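Local atomic coordinates of endo-beta-1,4-glucanase (Ampullaria crossean, PDB entry 5XBU), a protein that belongs to glycoside hydrolase family 45 and probably cleaves internal beta-1,4-glucosidic bonds in cellulose. Residues T58-S61 against E62-D66; C112-N115 against G116-W120. One frame throughout, in Å; residues are numbered along the deposited sequence. Where two conformers were deposited one is given.

How the contacts relate
Both contacts are short local joints in one domain of the double-psi beta-barrel type, each at the start of a small helix. Contact 1 comes first along the chain, where strand 57-60 of the mixed sheet passes through the single residue Ser61 into helix 62-65. Contact 2 follows after strand 104-108, which pairs in parallel with 57-60, and lies in the loop that leads into helix 118-121. Their centres are about 10 Å apart, contact 1 buried and contact 2 at the surface. Two probable hydrogen bonds link them, Cys112 N to Pro60 O (2.8 Å) and Ile114 N to Glu62 OE2 (2.9 Å), which would fasten the surface loop to the buried strand-helix joint.

Contact 1: T58-S61 against E62-D66; sequences TAPS and ERYFD
Pro60 sets its CB against the edge of the Tyr64 ring, 3.6 Å from CD2 and close to the ring plane. The pair marks the joint where strand 57-60 of the double-psi beta-barrel passes through the single residue Ser61 into helix 62-65. Proline fits this last strand position because its compact apolar ring can fill the angle between strand and helix while also resting on Val108 and Phe141. With CG anti to the backbone N (chi1 174°), the Tyr64 ring lies with its CD2 edge at the proline; at its far end the OH bonds to Glu164, and the ring meets Trp162 edge-to-face. Phe65 adds a looser apolar contact, with its CD1 4.4 Å from Pro60 CD.

Ser61 occupies the N-cap position but does not cap the helix with its hydroxyl, which is bonded to His140 N instead. Water 1 bridges the hydroxyl to the helix: it lies 2.7 Å from Ser61 OG and accepts the Tyr64 N-H at 3.0 Å. The first helical turn is closed by Phe65 N bonding to Ser61 O at 3.0 Å, almost straight at 175°, whereas the bond from Tyr64 N to the same oxygen is weak. Within the helix, neighbours of opposite charge pair: Arg63 NH1 meets Glu62 OE1 at 2.8 Å, and OE1 lies close to the guanidinium plane of Arg63, while NH1 stands above the carboxylate plane.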
loop_
_atom_site.group_PDB
_atom_site.type_symbol
_atom_site.label_atom_id
_atom_site.label_comp_id
_atom_site.label_asym_id
_atom_site.label_seq_id
_atom_site.Cartn_x
_atom_site.Cartn_y
_atom_site.Cartn_z
ATOM N N THR A 58 -1.483 -5.488 0.766
ATOM C CA THR A 58 -1.621 -4.235 0.064
ATOM C C THR A 58 -1.182 -4.345 -1.398
ATOM O O THR A 58 -0.321 -5.150 -1.771
ATOM C CB THR A 58 -0.851 -3.114 0.809
ATOM O OG1 THR A 58 -1.038 -1.849 0.186
ATOM C CG2 THR A 58 0.654 -3.345 0.926
ATOM N N ALA A 59 -1.768 -3.446 -2.186
ATOM C CA ALA A 59 -1.369 -3.104 -3.548
ATOM C C ALA A 59 -0.830 -1.679 -3.520
ATOM O O ALA A 59 -1.615 -0.720 -3.542
ATOM C CB ALA A 59 -2.570 -3.210 -4.483
ATOM N N PRO A 60 0.486 -1.488 -3.476
ATOM C CA PRO A 60 1.035 -0.132 -3.531
ATOM C C PRO A 60 0.961 0.433 -4.933
ATOM O O PRO A 60 0.958 -0.292 -5.931
ATOM C CB PRO A 60 2.500 -0.300 -3.102
ATOM C CG PRO A 60 2.575 -1.671 -2.486
ATOM C CD PRO A 60 1.564 -2.471 -3.247
ATOM N N SER A 61 1.032 1.751 -5.000
ATOM C CA SER A 61 1.216 2.436 -6.257
ATOM C C SER A 61 2.416 1.861 -7.024
ATOM O O SER A 61 3.443 1.476 -6.452
ATOM C CB SER A 61 1.334 3.938 -5.979
ATOM O OG SER A 61 2.260 4.228 -4.954
ATOM N N GLU A 62 2.247 1.873 -8.346
ATOM C CA GLU A 62 3.100 1.136 -9.273
ATOM C C GLU A 62 4.595 1.409 -9.109
ATOM O O GLU A 62 5.395 0.468 -9.136
ATOM C CB GLU A 62 2.656 1.509 -10.690
ATOM C CG GLU A 62 3.352 0.771 -11.811
ATOM C CD GLU A 62 2.767 1.103 -13.165
ATOM O OE1 GLU A 62 3.543 1.033 -14.133
ATOM O OE2 GLU A 62 1.560 1.407 -13.283
ATOM N N ARG A 63 5.004 2.674 -9.020
ATOM C CA ARG A 63 6.434 2.954 -9.008
ATOM C C ARG A 63 7.109 2.480 -7.727
ATOM O O ARG A 63 8.294 2.134 -7.767
ATOM C CB ARG A 63 6.704 4.422 -9.308
ATOM C CG ARG A 63 6.367 4.814 -10.738
ATOM C CD ARG A 63 7.405 4.285 -11.780
ATOM N NE ARG A 63 6.933 4.632 -13.133
ATOM C CZ ARG A 63 6.057 3.924 -13.832
ATOM N NH1 ARG A 63 5.701 2.715 -13.418
ATOM N NH2 ARG A 63 5.528 4.447 -14.927
ATOM N N TYR A 64 6.411 2.420 -6.591
ATOM C CA TYR A 64 6.976 1.732 -5.436
ATOM C C TYR A 64 6.942 0.225 -5.640
ATOM O O TYR A 64 7.928 -0.469 -5.378
ATOM C CB TYR A 64 6.279 2.125 -4.120
ATOM C CG TYR A 64 6.788 1.307 -2.969
ATOM C CD1 TYR A 64 8.085 1.450 -2.489
ATOM C CD2 TYR A 64 5.998 0.323 -2.405
ATOM C CE1 TYR A 64 8.575 0.649 -1.482
ATOM C CE2 TYR A 64 6.477 -0.490 -1.417
ATOM C CZ TYR A 64 7.758 -0.339 -0.943
ATOM O OH TYR A 64 8.180 -1.187 0.048
ATOM N N PHE A 65 5.798 -0.300 -6.096
ATOM C CA PHE A 65 5.663 -1.731 -6.340
ATOM C C PHE A 65 6.848 -2.307 -7.096
ATOM O O PHE A 65 7.343 -3.382 -6.731
ATOM C CB PHE A 65 4.372 -1.979 -7.112
ATOM C CG PHE A 65 4.180 -3.398 -7.520
ATOM C CD1 PHE A 65 3.694 -4.321 -6.625
ATOM C CD2 PHE A 65 4.461 -3.823 -8.815
ATOM C CE1 PHE A 65 3.500 -5.642 -7.001
ATOM C CE2 PHE A 65 4.273 -5.124 -9.188
ATOM C CZ PHE A 65 3.799 -6.057 -8.269
ATOM N N ASP A 66 7.285 -1.621 -8.153
ATOM C CA ASP A 66 8.389 -2.111 -8.977
ATOM C C ASP A 66 9.637 -1.257 -8.864
ATOM O O ASP A 66 10.462 -1.266 -9.783
ATOM C CB ASP A 66 7.992 -2.276 -10.438
ATOM C CG ASP A 66 8.965 -3.170 -11.203
ATOM O OD1 ASP A 66 9.529 -4.120 -10.587
ATOM O OD2 ASP A 66 9.164 -2.898 -12.404
HETATM O O HOH W 1 4.373 4.635 -6.553
#

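Contact 2: C112-N115 against G116-W120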
loop_
_atom_site.group_PDB
_atom_site.type_symbol
_atom_site.label_atom_id
_atom_site.label_comp_id
_atom_site.label_asym_id
_atom_site.label_seq_id
_atom_site.Cartn_x
_atom_site.Cartn_y
_atom_site.Cartn_z
ATOM N N CYS A 112 -1.063 -1.366 -7.555
ATOM C CA CYS A 112 -2.041 -0.351 -7.928
ATOM C C CYS A 112 -1.461 0.376 -9.142
ATOM O O CYS A 112 -0.621 1.278 -8.983
ATOM C CB CYS A 112 -2.275 0.619 -6.768
ATOM S SG CYS A 112 -3.515 1.920 -7.115
ATOM N N PRO A 113 -1.817 -0.023 -10.371
ATOM C CA PRO A 113 -1.173 0.603 -11.536
ATOM C C PRO A 113 -1.597 2.049 -11.689
ATOM O O PRO A 113 -2.703 2.447 -11.312
ATOM C CB PRO A 113 -1.683 -0.210 -12.732
ATOM C CG PRO A 113 -2.262 -1.446 -12.175
ATOM C CD PRO A 113 -2.703 -1.136 -10.774
ATOM N N ILE A 114 -0.712 2.833 -12.297
ATOM C CA ILE A 114 -1.060 4.200 -12.668
ATOM C C ILE A 114 -2.316 4.194 -13.525
ATOM O O ILE A 114 -3.235 4.989 -13.320
ATOM C CB ILE A 114 0.114 4.874 -13.391
ATOM C CG1 ILE A 114 1.313 5.024 -12.448
ATOM C CG2 ILE A 114 -0.307 6.184 -14.033
ATOM C CD1 ILE A 114 2.639 5.312 -13.145
ATOM N N ASN A 115 -2.365 3.300 -14.504
ATOM C CA ASN A 115 -3.493 3.240 -15.410
ATOM C C ASN A 115 -4.752 2.866 -14.641
ATOM O O ASN A 115 -4.799 1.811 -14.017
ATOM C CB ASN A 115 -3.204 2.197 -16.487
ATOM C CG ASN A 115 -4.205 2.257 -17.591
ATOM O OD1 ASN A 115 -4.694 3.356 -17.919
ATOM N ND2 ASN A 115 -4.498 1.122 -18.203
ATOM N N GLY A 116 -5.774 3.713 -14.717
ATOM C CA GLY A 116 -7.011 3.484 -13.998
ATOM C C GLY A 116 -7.011 3.946 -12.561
ATOM O O GLY A 116 -8.052 3.831 -11.904
ATOM N N ASN A 117 -5.899 4.471 -12.042
ATOM C CA ASN A 117 -5.801 4.920 -10.661
ATOM C C ASN A 117 -5.026 6.229 -10.575
ATOM O O ASN A 117 -4.059 6.350 -9.820
ATOM C CB ASN A 117 -5.151 3.864 -9.769
ATOM C CG ASN A 117 -5.907 2.551 -9.779
ATOM O OD1 ASN A 117 -6.908 2.398 -9.072
ATOM N ND2 ASN A 117 -5.426 1.594 -10.564
ATOM N N GLU A 118 -5.448 7.232 -11.349
ATOM C CA GLU A 118 -4.658 8.458 -11.427
ATOM C C GLU A 118 -4.589 9.182 -10.092
ATOM O O GLU A 118 -3.505 9.601 -9.667
ATOM C CB GLU A 118 -5.220 9.397 -12.493
ATOM C CG GLU A 118 -4.556 10.793 -12.527
ATOM C CD GLU A 118 -3.066 10.816 -12.848
ATOM O OE1 GLU A 118 -2.488 9.845 -13.370
ATOM O OE2 GLU A 118 -2.459 11.890 -12.650
ATOM N N GLU A 119 -5.737 9.388 -9.445
ATOM C CA GLU A 119 -5.789 10.262 -8.276
ATOM C C GLU A 119 -4.794 9.830 -7.206
ATOM O O GLU A 119 -4.094 10.670 -6.609
ATOM C CB GLU A 119 -7.211 10.253 -7.707
ATOM C CG GLU A 119 -7.320 11.022 -6.399
ATOM C CD GLU A 119 -8.747 11.238 -5.925
ATOM O OE1 GLU A 119 -8.895 11.971 -4.929
ATOM O OE2 GLU A 119 -9.704 10.702 -6.522
ATOM N N TRP A 120 -4.794 8.535 -6.881
ATOM C CA TRP A 120 -4.036 8.015 -5.756
ATOM C C TRP A 120 -2.722 7.377 -6.172
ATOM O O TRP A 120 -1.733 7.487 -5.444
ATOM C CB TRP A 120 -4.865 6.992 -4.968
ATOM C CG TRP A 120 -6.124 7.544 -4.386
ATOM C CD1 TRP A 120 -7.395 7.321 -4.829
ATOM C CD2 TRP A 120 -6.242 8.415 -3.248
ATOM N NE1 TRP A 120 -8.292 7.994 -4.042
ATOM C CE2 TRP A 120 -7.613 8.661 -3.061
ATOM C CE3 TRP A 120 -5.332 8.988 -2.345
ATOM C CZ2 TRP A 120 -8.099 9.444 -2.021
ATOM C CZ3 TRP A 120 -5.822 9.778 -1.313
ATOM C CH2 TRP A 120 -7.189 10.003 -1.168
HETATM O O HOH W 2 -3.517 7.461 -14.736
#
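Asn117 fits its side chain into the bend made by Cys112 and Pro113, the tight half of the contact. Its CG lies 3.6 Å from Cys112 SG, a sulfur held by the disulfide to Cys121. With CG anti to its own carbonyl carbon (chi1 -58°), the amide reaches back along the loop, and ND2 donates to a lone pair of Pro113 O at 2.9 Å, with that oxygen close to the amide plane. Although Asn117 stands at the N-cap of helix 118-121, its side chain braces the preceding loop and makes no capping bond. Cut back to an alanine, this position is likely to leave Pro113 O without this donor and open a gap beside the disulfide sulfur.

Between the two halves runs a type II beta turn from Ile114 to Asn117, closed by Asn117 N to Ile114 O at 3.0 Å. Gly116 takes the turn's third position, where phi is 84° and a CB would be jammed against Asn115 O.

The solvent side, where crystal neighbours also touch Ile114 and Glu118, is looser. Ile114 CG2 comes only within 4.3 Å of Glu118 OE1, and water 2 links the residues, donating to Ile114 O and to Glu118 OE1, each at 2.9 Å. Two direct hydrogen bonds, a water bridge and a disulfide, against little apolar contact, suggest that directed bonds more than apolar burial set this turn.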